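Local coordinates for protein 4-hydroxy-tetrahydrodipicolinate synthase (Thermotoga maritima, PDB 1O5K) that probably catalyses the condensation of pyruvate with L-aspartate semialdehyde to 4-hydroxy-tetrahydrodipicolinate in lysine biosynthesis, carrying pyruvate as a Schiff base on a lysine, at residues 125-130 / 159-164. Numbering follows the deposited sequence. Where two conformers were deposited one is given.
Sequences GLYQHY and AARIAA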
# COMPACT_ATOMS: atom_id res chain seq x y z
N GLY A 125 1.25 16.44 18.31
CA GLY A 125 -0.09 16.36 18.86
C GLY A 125 -0.26 15.14 19.72
O GLY A 125 -0.84 15.21 20.81
N LEU A 126 0.23 13.99 19.24
CA LEU A 126 0.19 12.79 20.06
C LEU A 126 0.96 12.94 21.36
O LEU A 126 0.51 12.55 22.41
CB LEU A 126 0.75 11.60 19.28
CG LEU A 126 -0.10 11.18 18.11
CD1 LEU A 126 0.64 10.14 17.25
CD2 LEU A 126 -1.47 10.59 18.60
N TYR A 127 2.16 13.48 21.28
CA TYR A 127 2.92 13.75 22.48
C TYR A 127 2.14 14.63 23.43
O TYR A 127 2.03 14.30 24.63
CB TYR A 127 4.24 14.40 22.10
CG TYR A 127 5.09 14.75 23.28
CD1 TYR A 127 5.80 13.78 23.96
CD2 TYR A 127 5.20 16.05 23.68
CE1 TYR A 127 6.64 14.14 25.05
CE2 TYR A 127 6.00 16.42 24.78
CZ TYR A 127 6.72 15.45 25.46
OH TYR A 127 7.55 15.83 26.53
N GLN A 128 1.61 15.76 22.93
CA GLN A 128 0.86 16.68 23.77
C GLN A 128 -0.39 16.06 24.41
O GLN A 128 -0.71 16.39 25.55
CB GLN A 128 0.55 18.00 23.03
CG GLN A 128 1.78 18.84 22.77
CD GLN A 128 2.39 19.41 24.02
OE1 GLN A 128 1.72 19.51 25.05
NE2 GLN A 128 3.65 19.81 23.94
N HIS A 129 -1.09 15.20 23.64
CA HIS A 129 -2.27 14.46 24.11
C HIS A 129 -1.92 13.61 25.33
O HIS A 129 -2.54 13.75 26.37
CB HIS A 129 -2.80 13.61 22.95
CG HIS A 129 -3.94 12.71 23.29
ND1 HIS A 129 -5.25 13.15 23.42
CD2 HIS A 129 -3.98 11.37 23.41
CE1 HIS A 129 -6.04 12.11 23.63
NE2 HIS A 129 -5.29 11.01 23.64
N TYR A 130 -0.90 12.76 25.21
CA TYR A 130 -0.49 11.87 26.31
C TYR A 130 0.11 12.67 27.47
O TYR A 130 -0.11 12.32 28.63
CB TYR A 130 0.47 10.82 25.79
CG TYR A 130 -0.23 9.78 24.94
CD1 TYR A 130 -1.11 8.85 25.53
CD2 TYR A 130 -0.09 9.74 23.55
CE1 TYR A 130 -1.83 7.98 24.74
CE2 TYR A 130 -0.77 8.83 22.79
CZ TYR A 130 -1.64 7.95 23.39
OH TYR A 130 -2.35 7.04 22.60
N ALA A 159 7.08 7.29 20.41
CA ALA A 159 6.88 6.45 21.60
C ALA A 159 8.04 6.55 22.59
O ALA A 159 7.81 6.55 23.79
CB ALA A 159 6.68 4.97 21.21
N ALA A 160 9.27 6.65 22.09
CA ALA A 160 10.45 6.73 22.95
C ALA A 160 10.44 8.04 23.68
O ALA A 160 10.92 8.16 24.81
CB ALA A 160 11.75 6.62 22.14
N ARG A 161 9.96 9.09 23.02
CA ARG A 161 9.95 10.42 23.66
C ARG A 161 8.93 10.42 24.83
O ARG A 161 9.18 10.92 25.94
CB ARG A 161 9.55 11.42 22.59
CG ARG A 161 9.58 12.79 23.01
CD ARG A 161 9.18 13.72 21.89
NE ARG A 161 9.28 15.06 22.41
CZ ARG A 161 8.59 16.09 21.99
NH1 ARG A 161 7.75 15.97 20.96
NH2 ARG A 161 8.78 17.27 22.57
N ILE A 162 7.79 9.83 24.56
CA ILE A 162 6.77 9.58 25.60
C ILE A 162 7.29 8.75 26.78
O ILE A 162 7.11 9.15 27.94
CB ILE A 162 5.52 8.92 24.95
CG1 ILE A 162 4.78 9.96 24.08
CG2 ILE A 162 4.58 8.31 26.01
CD1 ILE A 162 3.80 9.33 23.15
N ALA A 163 7.92 7.61 26.49
CA ALA A 163 8.66 6.82 27.50
C ALA A 163 9.63 7.66 28.33
O ALA A 163 9.65 7.58 29.56
CB ALA A 163 9.42 5.69 26.82
N ALA A 164 10.47 8.44 27.65
CA ALA A 164 11.48 9.22 28.32
C ALA A 164 10.86 10.23 29.24
O ALA A 164 11.38 10.49 30.32
CB ALA A 164 12.35 9.95 27.31
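R161 lays its guanidinium flat over one face of the Y127 ring, a worked example of how a cation and an aromatic can join two neighbouring helices of a TIM barrel, here 123-134 and 156-165. The planes are only 5° apart, and CZ of R161 stands 3.7 Å from the centroid of the Y127 ring, almost on its normal, so the stack is also a cation-pi contact. Y127 sends its ring across to the other helix with CG anti to the backbone N (chi1 178°); R161, extended through CG, CD and NE, reaches over it, the two side chains crossing at about a right angle.

Polar bonds to residues just beyond the segments steady both groups: NH1 of R161 forms a salt bridge with E124, while the hydroxyl of Y127 is hydrogen-bonded to D165. Each runs from one helix to the other, in opposite directions.

Apolar packing continues the contact with I162. Its CG1 meets CD1 of Y127 at 4.0 Å, near the plane of the ring and at its edge, and its CD1 approaches CD2 of Y130 obliquely at 3.9 Å. Y130 in turn bonds through its hydroxyl to the carbonyl of V113, tying this side to the barrel strand 110-114.

Were Y127 cut back to an alanine, the R161 guanidinium would probably lose the aromatic surface it rests on, D165 its hydroxyl partner, and I162 the ring edge beside it.

The segment axes diverge by 28° and come within 10.2 Å. With no hydrogen bond between the segments themselves, their contact probably rests on dispersion and cation-pi attraction, the E124 carboxylate balancing the charge of R161.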